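Local atomic coordinates of superantigen-like protein (Staphylococcus aureus, PDB entry 4O1N), a protein that probably cleaves host proteins proteolytically, including collagens and cytokines, and thereby contributes to the virulence of the bacterium that secretes it. Residues Q61-T66 with V85-E90; I35-N40 with L144-Y149; K39-F44 with V56-Q61; D129-F134 with R152-K157. One frame throughout, in Å; residues are numbered along the deposited sequence.

Contact 1: Q61-T66 with V85-E90; sequences QHSRIT and VFILRE
S63 and I65 of strand 61-66 meet V85 and I87 of strand 83-87 across the interior of the OB-fold domain. The two strand segments run nearly at right angles, at 94°, with axes 9.2 Å apart at closest approach. They do not pair as neighbours, since strand 98-106 lies between them in the sheet, and what they share is side-chain packing of the kind that fills an OB barrel.

The tight part centres on I87. Its CD1 abuts the serine, 3.5 Å from S63 OG and 3.7 Å from S63 CB, while I87 CG2 comes within 3.9 Å of the same hydroxyl. One carbon back, I87 CG1 receives I65 CD1, 3.8 Å away, the two isoleucines crossing roughly perpendicularly. With CG1 set beside its own backbone N (chi1 -60°) and the chain extended beyond it (chi2 174°), I65 projects CD1 far enough to reach V85 CG2 as well, at 3.9 Å.

The outer side is looser and polar. H62 and R64 leave the strand away from this packing, R64 making a cation-pi contact with Y53. Past I87 the chain departs from strand 61-66: R89 NH2 is hydrogen-bonded to Q95 O, and E90 OE2 to Y30 OH. F86 turns its ring the other way, towards E146 and R150 of helix 144-159.

No hydrogen bond spans the two segments, so their cohesion comes from van der Waals contact and the burial of aliphatic carbon, with S63 OG meeting methyl groups on this side.

Contact 2: I35-N40 with L144-Y149; sequences ILERKN and LKELDY
Both chi1 and chi2 of I35 are near -61°, which swings its CD1 outward over the ring of Y149, itself carried off the helix with CG opposite the backbone N (chi1 -176°). These two residues, with E37 and E146, join the OB-fold domain, through its edge strand 36-38, to helix 144-159 of the beta-grasp domain. The I35 methyl sits almost exactly over the ring centre in a CH-pi contact, CD1 being 3.8 Å from the Y149 centroid. I35 CG1 adds a second touch over the same face, 3.7 Å from Y149 CE2, and at the far end of the ring Y149 OH makes a weak hydrogen bond to K33 O.

Further along strand 36-38, at E37, the contact turns polar. E37 and E146 reach towards each other as extended chains that cross at about a right angle, their carboxylate planes 68° apart. The nearest oxygens, E37 OE1 and E146 OE2, are 4.1 Å apart, a proximity that two waters probably ease by standing between the groups. R150 should offset more of the negative charge, since its NH1 forms a salt bridge with E37 OE2. Both waters donate to the single atom E37 OE1, each at 2.8 Å; their other hydrogens part, water 1 serving E146 OE1 and water 2 serving E146 OE2 at 2.9 Å.

Contact 3: K39-F44 with V56-Q61; sequences KNVTGF and VTVGQQ
Q61 N donates to V58 O at 2.8 Å, and the reciprocal bond from V58 N to Q61 O, at 2.9 Å, closes the type II' turn that ends strand 51-58. G59 and Q60 occupy its two corners, G59 with the positive phi that the first corner of such a turn requires.

V58 is also where this strand touches the start of strand 41-48: its CG2, set beside the backbone N by a chi1 of 159°, lies 4.1 Å from V41 CG1, the two valines crossing at about a right angle. Nearer the hairpin's closed end the chains come together. There V56 CG2 rests against the backbone of G43, 3.9 Å from its CA, a close approach made possible by the bare glycine. The CA atoms of G43 and V56 are only 4.6 Å apart, against 7.6 Å for V41 and V58, so the pair opens out towards the V58-Q61 turn.

Regular pairing resumes at F44 with E55. Strand 51-58 pairs on its other side with strand 61-66, through V56 and S63, while on the far side of strand 41-48 the backbone of G43 bonds to N80 of strand 78-81 and that of V41 to I83 of strand 83-87.

Contact 4: D129-F134 with R152-K157; sequences DVLKDF and RERAIK
R154 stretches from its helix towards L131, its first two side-chain torsions both near -150° and its chain then bent at chi3. The bend delivers the guanidinium to the strand, where NH1 lies over the leucine fork, 4.1 Å from L131 CD1 and 4.2 Å from CD2. The two side chains cross nearly perpendicularly. In L131 a chi1 of 172° carries CG towards the helix, and an unusual chi2 of 118° leaves both methyls almost equally near the arginine.

The setting is the beta-grasp domain, whose helix 144-159 here faces the edge strand 128-134 of the sheet. That strand is interrupted by a classic beta bulge, V130 and L131 both facing I123 of the neighbouring strand 120-125, and L131 also touches L121 there. Beyond the bulge, NH2 of R154 comes to 4.0 Å from F134 O, a loose polar approach with no hydrogen bond across the segments. D133 directs its carboxylate to its own chain, OD2 accepting a weak bond from F134 N at 2.6 Å, and D133 OD2 remains 6.1 Å from R154 NH1. On the helix itself, E153 OE2 and K157 NZ form a long salt bridge of 3.7 Å, while E153 OE1 pairs with R150 NE.

How the contacts relate
From the N terminus, contacts 2 and 3 open almost together, sharing K39 and N40 where the chain turns from strand 36-38 into strand 41-48. Contact 3 closes first, within a single hairpin, and contact 1 follows in series from Q61, its loop ending at V85-E90. Contact 1 lies within the long excursion of contact 2, which contact 3 shares at its start; contact 2 closes only when the chain returns with helix 144-159. Contact 4 opens at D129, before that return, and closes on the next turns of the same helix, so contacts 2 and 4 cross. Contacts 1 and 3 lie within the OB-fold domain, contact 4 belongs to the beta-grasp domain, and contact 2 bridges the two.

Contact 1: Q61-T66 with V85-E90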
# COMPACT_ATOMS: atom_id res chain seq x y z
N GLN A 61 -6.19 3.10 19.63
CA GLN A 61 -6.32 2.12 18.56
C GLN A 61 -5.14 1.19 18.41
O GLN A 61 -3.99 1.63 18.29
CB GLN A 61 -6.54 2.81 17.24
CG GLN A 61 -7.12 1.87 16.21
CD GLN A 61 -7.99 2.59 15.23
OE1 GLN A 61 -8.49 1.98 14.27
NE2 GLN A 61 -8.19 3.91 15.47
N HIS A 62 -5.44 -0.11 18.34
CA HIS A 62 -4.45 -1.14 18.62
C HIS A 62 -4.31 -2.11 17.45
O HIS A 62 -5.30 -2.64 16.95
CB HIS A 62 -4.85 -1.83 19.92
CG HIS A 62 -3.92 -2.91 20.36
ND1 HIS A 62 -2.96 -2.70 21.33
CD2 HIS A 62 -3.82 -4.21 19.99
CE1 HIS A 62 -2.30 -3.83 21.52
NE2 HIS A 62 -2.80 -4.76 20.73
N SER A 63 -3.06 -2.34 17.03
CA SER A 63 -2.82 -3.09 15.80
C SER A 63 -1.67 -4.07 15.89
O SER A 63 -0.62 -3.78 16.44
CB SER A 63 -2.53 -2.12 14.62
OG SER A 63 -3.66 -1.38 14.27
N ARG A 64 -1.86 -5.21 15.25
CA ARG A 64 -0.79 -6.17 15.08
C ARG A 64 -0.57 -6.51 13.59
O ARG A 64 -1.45 -7.03 12.89
CB ARG A 64 -1.09 -7.41 15.91
CG ARG A 64 0.03 -8.44 15.97
CD ARG A 64 -0.32 -9.62 15.09
NE ARG A 64 -0.50 -10.83 15.85
CZ ARG A 64 -1.12 -11.93 15.41
NH1 ARG A 64 -1.65 -12.01 14.20
NH2 ARG A 64 -1.20 -12.96 16.22
N ILE A 65 0.63 -6.18 13.10
CA ILE A 65 0.95 -6.25 11.67
C ILE A 65 1.85 -7.42 11.41
O ILE A 65 2.93 -7.45 11.93
CB ILE A 65 1.66 -4.97 11.22
CG1 ILE A 65 0.74 -3.77 11.46
CG2 ILE A 65 2.03 -5.04 9.74
CD1 ILE A 65 1.38 -2.44 11.18
N THR A 66 1.39 -8.37 10.61
CA THR A 66 2.21 -9.50 10.24
C THR A 66 3.26 -9.10 9.19
O THR A 66 2.95 -8.41 8.22
CB THR A 66 1.36 -10.66 9.67
OG1 THR A 66 0.27 -10.96 10.55
CG2 THR A 66 2.17 -11.94 9.51
N VAL A 85 3.08 3.71 9.04
CA VAL A 85 2.27 2.54 9.10
C VAL A 85 1.02 2.74 8.20
O VAL A 85 0.42 3.83 8.17
CB VAL A 85 1.99 2.33 10.60
CG1 VAL A 85 0.52 2.20 10.90
CG2 VAL A 85 2.77 1.16 11.12
N PHE A 86 0.67 1.71 7.44
CA PHE A 86 -0.52 1.71 6.58
C PHE A 86 -1.26 0.39 6.83
O PHE A 86 -0.82 -0.68 6.41
CB PHE A 86 -0.10 1.84 5.12
CG PHE A 86 -1.23 2.11 4.16
CD1 PHE A 86 -1.49 3.42 3.74
CD2 PHE A 86 -2.01 1.08 3.67
CE1 PHE A 86 -2.51 3.69 2.87
CE2 PHE A 86 -3.03 1.34 2.79
CZ PHE A 86 -3.29 2.64 2.39
N ILE A 87 -2.37 0.50 7.54
CA ILE A 87 -3.00 -0.63 8.22
C ILE A 87 -4.39 -0.88 7.67
O ILE A 87 -5.21 0.03 7.59
CB ILE A 87 -3.12 -0.35 9.73
CG1 ILE A 87 -1.78 -0.51 10.43
CG2 ILE A 87 -4.09 -1.30 10.42
CD1 ILE A 87 -1.74 0.12 11.80
N LEU A 88 -4.66 -2.12 7.33
CA LEU A 88 -5.92 -2.51 6.76
C LEU A 88 -6.30 -3.82 7.43
O LEU A 88 -5.45 -4.70 7.58
CB LEU A 88 -5.76 -2.65 5.24
CG LEU A 88 -6.94 -3.27 4.50
CD1 LEU A 88 -6.95 -2.82 3.04
CD2 LEU A 88 -6.94 -4.79 4.57
N ARG A 89 -7.55 -3.96 7.87
CA ARG A 89 -7.93 -5.14 8.65
C ARG A 89 -8.30 -6.30 7.73
O ARG A 89 -9.32 -6.26 6.99
CB ARG A 89 -9.14 -4.89 9.54
CG ARG A 89 -9.30 -3.54 10.22
CD ARG A 89 -10.70 -3.46 10.77
NE ARG A 89 -10.62 -3.46 12.19
CZ ARG A 89 -11.12 -4.33 13.06
NH1 ARG A 89 -11.91 -5.34 12.77
NH2 ARG A 89 -10.82 -4.09 14.32
N GLU A 90 -7.53 -7.37 7.77
CA GLU A 90 -7.75 -8.45 6.80
C GLU A 90 -9.17 -9.04 6.77
O GLU A 90 -9.76 -9.18 5.68
CB GLU A 90 -6.72 -9.56 6.96
CG GLU A 90 -5.39 -9.21 6.30
CD GLU A 90 -5.50 -8.95 4.80
OE1 GLU A 90 -6.05 -9.78 4.08
OE2 GLU A 90 -5.03 -7.91 4.33

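Contact 2: I35-N40 with L144-Y149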
# COMPACT_ATOMS: atom_id res chain seq x y z
N ILE A 35 -8.76 2.60 6.25
CA ILE A 35 -7.34 2.55 6.46
C ILE A 35 -6.96 3.32 7.69
O ILE A 35 -7.42 4.43 7.87
CB ILE A 35 -6.60 3.22 5.30
CG1 ILE A 35 -6.90 2.50 3.99
CG2 ILE A 35 -5.10 3.23 5.54
CD1 ILE A 35 -6.47 1.04 3.95
N LEU A 36 -6.09 2.73 8.51
CA LEU A 36 -5.47 3.45 9.56
C LEU A 36 -4.05 3.76 9.08
O LEU A 36 -3.20 2.86 8.88
CB LEU A 36 -5.45 2.61 10.84
CG LEU A 36 -4.57 3.19 11.95
CD1 LEU A 36 -5.12 4.57 12.31
CD2 LEU A 36 -4.54 2.30 13.17
N GLU A 37 -3.79 5.05 8.92
CA GLU A 37 -2.56 5.54 8.33
C GLU A 37 -1.94 6.59 9.28
O GLU A 37 -2.54 7.63 9.50
CB GLU A 37 -2.88 6.15 6.98
CG GLU A 37 -1.68 6.74 6.26
CD GLU A 37 -2.03 7.33 4.91
OE1 GLU A 37 -1.16 7.84 4.21
OE2 GLU A 37 -3.19 7.31 4.54
N ARG A 38 -0.76 6.29 9.84
CA ARG A 38 -0.09 7.17 10.76
C ARG A 38 1.37 7.19 10.43
O ARG A 38 1.92 6.14 10.12
CB ARG A 38 -0.25 6.66 12.19
CG ARG A 38 -1.66 6.86 12.77
CD ARG A 38 -2.09 8.33 12.84
NE ARG A 38 -3.39 8.48 13.51
CZ ARG A 38 -3.63 9.33 14.52
NH1 ARG A 38 -2.71 10.18 14.97
NH2 ARG A 38 -4.84 9.35 15.08
N LYS A 39 1.99 8.36 10.61
CA LYS A 39 3.44 8.55 10.37
C LYS A 39 4.22 8.88 11.63
O LYS A 39 3.65 9.46 12.58
CB LYS A 39 3.64 9.65 9.36
CG LYS A 39 2.77 9.43 8.14
CD LYS A 39 3.19 10.25 6.92
CE LYS A 39 2.24 9.97 5.76
NZ LYS A 39 2.56 10.80 4.56
N ASN A 40 5.51 8.53 11.63
CA ASN A 40 6.40 8.73 12.79
C ASN A 40 5.90 8.15 14.09
O ASN A 40 5.94 8.79 15.12
CB ASN A 40 6.69 10.19 13.00
CG ASN A 40 7.28 10.82 11.76
OD1 ASN A 40 8.51 10.90 11.61
ND2 ASN A 40 6.43 11.26 10.85
N LEU A 144 4.13 -1.12 -1.44
CA LEU A 144 3.24 -1.57 -2.50
C LEU A 144 1.84 -1.75 -1.94
O LEU A 144 0.86 -1.55 -2.66
CB LEU A 144 3.71 -2.88 -3.12
CG LEU A 144 5.09 -2.89 -3.78
CD1 LEU A 144 5.38 -4.26 -4.31
CD2 LEU A 144 5.23 -1.86 -4.88
N LYS A 145 1.73 -2.09 -0.67
CA LYS A 145 0.41 -2.14 -0.07
C LYS A 145 -0.31 -0.81 -0.25
O LYS A 145 -1.48 -0.81 -0.64
CB LYS A 145 0.49 -2.50 1.41
CG LYS A 145 -0.85 -2.58 2.14
CD LYS A 145 -0.64 -2.78 3.64
CE LYS A 145 -1.91 -3.22 4.38
NZ LYS A 145 -2.21 -4.64 4.11
N GLU A 146 0.38 0.29 -0.00
CA GLU A 146 -0.24 1.63 -0.05
C GLU A 146 -0.55 2.05 -1.48
O GLU A 146 -1.63 2.61 -1.76
CB GLU A 146 0.69 2.70 0.59
CG GLU A 146 0.23 4.13 0.30
CD GLU A 146 0.89 5.20 1.16
OE1 GLU A 146 1.67 4.88 2.13
OE2 GLU A 146 0.60 6.38 0.85
N LEU A 147 0.41 1.83 -2.38
CA LEU A 147 0.22 2.21 -3.78
C LEU A 147 -0.88 1.40 -4.38
O LEU A 147 -1.76 1.94 -5.05
CB LEU A 147 1.50 2.01 -4.58
CG LEU A 147 2.55 3.08 -4.34
CD1 LEU A 147 3.88 2.67 -4.93
CD2 LEU A 147 2.10 4.38 -4.96
N ASP A 148 -0.85 0.09 -4.14
CA ASP A 148 -1.92 -0.79 -4.62
C ASP A 148 -3.31 -0.33 -4.16
O ASP A 148 -4.22 -0.11 -4.98
CB ASP A 148 -1.69 -2.22 -4.16
CG ASP A 148 -2.81 -3.13 -4.53
OD1 ASP A 148 -3.14 -3.14 -5.75
OD2 ASP A 148 -3.38 -3.80 -3.63
N TYR A 149 -3.45 -0.14 -2.85
CA TYR A 149 -4.73 0.26 -2.31
C TYR A 149 -5.16 1.56 -2.93
O TYR A 149 -6.24 1.62 -3.46
CB TYR A 149 -4.73 0.37 -0.77
CG TYR A 149 -6.11 0.70 -0.18
CD1 TYR A 149 -6.99 -0.30 0.23
CD2 TYR A 149 -6.53 2.03 -0.09
CE1 TYR A 149 -8.24 0.01 0.72
CE2 TYR A 149 -7.78 2.36 0.39
CZ TYR A 149 -8.63 1.36 0.80
OH TYR A 149 -9.85 1.71 1.30
O HOH W 1 1.11 6.28 4.16
O HOH W 2 -2.07 7.26 1.62

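Contact 3: K39-F44 with V56-Q61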
# COMPACT_ATOMS: atom_id res chain seq x y z
N LYS A 39 1.99 8.36 10.61
CA LYS A 39 3.44 8.55 10.37
C LYS A 39 4.22 8.88 11.63
O LYS A 39 3.65 9.46 12.58
CB LYS A 39 3.64 9.65 9.36
CG LYS A 39 2.77 9.43 8.14
CD LYS A 39 3.19 10.25 6.92
CE LYS A 39 2.24 9.97 5.76
NZ LYS A 39 2.56 10.80 4.56
N ASN A 40 5.51 8.53 11.63
CA ASN A 40 6.40 8.73 12.79
C ASN A 40 5.90 8.15 14.09
O ASN A 40 5.94 8.79 15.12
CB ASN A 40 6.69 10.19 13.00
CG ASN A 40 7.28 10.82 11.76
OD1 ASN A 40 8.51 10.90 11.61
ND2 ASN A 40 6.43 11.26 10.85
N VAL A 41 5.45 6.91 14.01
CA VAL A 41 5.03 6.15 15.14
C VAL A 41 6.17 5.26 15.63
O VAL A 41 7.21 5.18 15.01
CB VAL A 41 3.81 5.28 14.79
CG1 VAL A 41 2.78 6.15 14.18
CG2 VAL A 41 4.11 4.14 13.82
N THR A 42 5.92 4.60 16.75
CA THR A 42 6.83 3.67 17.33
C THR A 42 6.07 2.37 17.48
O THR A 42 4.94 2.38 17.85
CB THR A 42 7.41 4.22 18.65
OG1 THR A 42 8.26 5.33 18.31
CG2 THR A 42 8.27 3.16 19.42
N GLY A 43 6.70 1.26 17.12
CA GLY A 43 6.11 -0.05 17.31
C GLY A 43 7.13 -1.04 17.85
O GLY A 43 8.33 -0.76 17.83
N PHE A 44 6.64 -2.19 18.33
CA PHE A 44 7.48 -3.24 18.91
C PHE A 44 7.47 -4.46 18.01
O PHE A 44 6.41 -4.98 17.70
CB PHE A 44 6.99 -3.65 20.32
CG PHE A 44 7.96 -4.55 21.04
CD1 PHE A 44 9.07 -4.02 21.67
CD2 PHE A 44 7.77 -5.92 21.06
CE1 PHE A 44 9.98 -4.84 22.29
CE2 PHE A 44 8.67 -6.74 21.69
CZ PHE A 44 9.78 -6.20 22.30
N VAL A 56 1.62 -2.13 17.30
CA VAL A 56 1.59 -0.69 17.21
C VAL A 56 0.31 -0.15 17.77
O VAL A 56 -0.75 -0.62 17.39
CB VAL A 56 1.55 -0.20 15.76
CG1 VAL A 56 1.18 1.27 15.70
CG2 VAL A 56 2.87 -0.37 15.08
N THR A 57 0.43 0.92 18.55
CA THR A 57 -0.68 1.58 19.16
C THR A 57 -0.64 3.06 18.87
O THR A 57 0.37 3.74 19.10
CB THR A 57 -0.68 1.32 20.67
OG1 THR A 57 -0.93 -0.07 20.89
CG2 THR A 57 -1.78 2.15 21.38
N VAL A 58 -1.77 3.53 18.37
CA VAL A 58 -1.96 4.89 17.94
C VAL A 58 -3.26 5.31 18.60
O VAL A 58 -4.34 4.75 18.30
CB VAL A 58 -2.09 4.95 16.41
CG1 VAL A 58 -2.79 6.24 15.95
CG2 VAL A 58 -0.72 4.78 15.77
N GLY A 59 -3.16 6.29 19.50
CA GLY A 59 -4.25 6.62 20.42
C GLY A 59 -4.69 5.41 21.24
O GLY A 59 -3.86 4.76 21.92
N GLN A 60 -5.99 5.12 21.20
CA GLN A 60 -6.56 3.96 21.86
C GLN A 60 -6.84 2.94 20.78
O GLN A 60 -7.63 2.03 20.98
N GLN A 61 -6.19 3.10 19.63
CA GLN A 61 -6.32 2.12 18.56
C GLN A 61 -5.14 1.19 18.41
O GLN A 61 -3.99 1.63 18.29
CB GLN A 61 -6.54 2.81 17.24
CG GLN A 61 -7.12 1.87 16.21
CD GLN A 61 -7.99 2.59 15.23
OE1 GLN A 61 -8.49 1.98 14.27
NE2 GLN A 61 -8.19 3.91 15.47

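Contact 4: D129-F134 with R152-K157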
# COMPACT_ATOMS: atom_id res chain seq x y z
N ASP A 129 -7.22 6.26 -23.12
CA ASP A 129 -7.07 7.07 -21.89
C ASP A 129 -8.39 7.59 -21.38
O ASP A 129 -9.19 8.06 -22.17
CB ASP A 129 -6.17 8.30 -22.10
CG ASP A 129 -4.71 7.96 -22.07
OD1 ASP A 129 -4.36 6.77 -21.87
OD2 ASP A 129 -3.90 8.89 -22.24
N VAL A 130 -8.59 7.54 -20.07
CA VAL A 130 -9.69 8.21 -19.42
C VAL A 130 -9.17 9.23 -18.45
O VAL A 130 -9.94 10.01 -17.92
CB VAL A 130 -10.67 7.24 -18.71
CG1 VAL A 130 -11.54 6.54 -19.72
CG2 VAL A 130 -9.94 6.19 -17.88
N LEU A 131 -7.85 9.23 -18.20
CA LEU A 131 -7.22 10.29 -17.37
C LEU A 131 -5.72 10.32 -17.65
O LEU A 131 -5.08 9.28 -17.79
CB LEU A 131 -7.51 10.12 -15.85
CG LEU A 131 -6.74 11.05 -14.88
CD1 LEU A 131 -7.61 11.98 -14.06
CD2 LEU A 131 -5.85 10.21 -13.96
N LYS A 132 -5.19 11.54 -17.76
CA LYS A 132 -3.77 11.76 -17.96
C LYS A 132 -3.40 12.95 -17.10
O LYS A 132 -3.73 14.08 -17.44
CB LYS A 132 -3.50 12.03 -19.43
CG LYS A 132 -2.20 11.44 -19.97
CD LYS A 132 -1.10 12.47 -19.92
CE LYS A 132 0.28 11.83 -19.98
NZ LYS A 132 1.35 12.83 -19.67
N ASP A 133 -2.75 12.69 -15.96
CA ASP A 133 -2.50 13.72 -14.93
C ASP A 133 -1.35 13.32 -14.03
O ASP A 133 -0.35 12.78 -14.53
CB ASP A 133 -3.77 14.04 -14.12
CG ASP A 133 -3.70 15.40 -13.42
OD1 ASP A 133 -4.15 16.40 -14.02
OD2 ASP A 133 -3.15 15.52 -12.30
N PHE A 134 -1.49 13.53 -12.72
CA PHE A 134 -0.43 13.33 -11.77
C PHE A 134 -0.87 12.56 -10.56
O PHE A 134 -2.03 12.64 -10.17
CB PHE A 134 0.06 14.68 -11.30
CG PHE A 134 0.73 15.48 -12.38
CD1 PHE A 134 1.86 15.00 -13.01
CD2 PHE A 134 0.26 16.73 -12.71
CE1 PHE A 134 2.51 15.75 -13.97
CE2 PHE A 134 0.91 17.49 -13.68
CZ PHE A 134 2.03 17.00 -14.30
N ARG A 152 -6.18 1.55 -6.60
CA ARG A 152 -7.43 0.84 -6.83
C ARG A 152 -8.60 1.65 -6.32
O ARG A 152 -9.65 1.72 -6.98
CB ARG A 152 -7.42 -0.54 -6.23
CG ARG A 152 -6.43 -1.47 -6.89
CD ARG A 152 -6.72 -2.94 -6.57
NE ARG A 152 -5.49 -3.76 -6.62
CZ ARG A 152 -5.44 -5.06 -6.91
NH1 ARG A 152 -6.53 -5.76 -7.18
NH2 ARG A 152 -4.27 -5.68 -6.91
N GLU A 153 -8.42 2.30 -5.18
CA GLU A 153 -9.41 3.21 -4.64
C GLU A 153 -9.79 4.21 -5.70
O GLU A 153 -10.97 4.42 -5.95
CB GLU A 153 -8.88 3.95 -3.40
CG GLU A 153 -9.81 5.06 -2.90
CD GLU A 153 -9.40 5.68 -1.56
OE1 GLU A 153 -8.21 5.99 -1.36
OE2 GLU A 153 -10.28 5.87 -0.71
N ARG A 154 -8.80 4.81 -6.37
CA ARG A 154 -9.14 5.77 -7.39
C ARG A 154 -9.85 5.19 -8.63
O ARG A 154 -10.80 5.79 -9.12
CB ARG A 154 -7.96 6.60 -7.84
CG ARG A 154 -8.48 7.95 -8.30
CD ARG A 154 -7.64 8.63 -9.34
NE ARG A 154 -6.65 9.43 -8.67
CZ ARG A 154 -6.30 10.64 -9.02
NH1 ARG A 154 -6.88 11.26 -10.04
NH2 ARG A 154 -5.33 11.24 -8.31
N ALA A 155 -9.38 4.05 -9.12
CA ALA A 155 -10.02 3.39 -10.26
C ALA A 155 -11.45 2.99 -9.91
O ALA A 155 -12.36 3.05 -10.78
CB ALA A 155 -9.21 2.16 -10.69
N ILE A 156 -11.65 2.57 -8.66
CA ILE A 156 -12.97 2.20 -8.21
C ILE A 156 -13.89 3.41 -8.06
O ILE A 156 -15.03 3.40 -8.50
CB ILE A 156 -12.94 1.46 -6.87
CG1 ILE A 156 -12.26 0.12 -7.01
CG2 ILE A 156 -14.36 1.27 -6.33
CD1 ILE A 156 -11.89 -0.52 -5.69
N LYS A 157 -13.43 4.45 -7.42
CA LYS A 157 -14.34 5.53 -7.11
C LYS A 157 -14.65 6.44 -8.26
O LYS A 157 -15.77 6.86 -8.39
CB LYS A 157 -13.85 6.30 -5.88
CG LYS A 157 -13.93 5.40 -4.66
CD LYS A 157 -13.87 6.13 -3.33
CE LYS A 157 -14.45 5.24 -2.22
NZ LYS A 157 -13.97 5.64 -0.86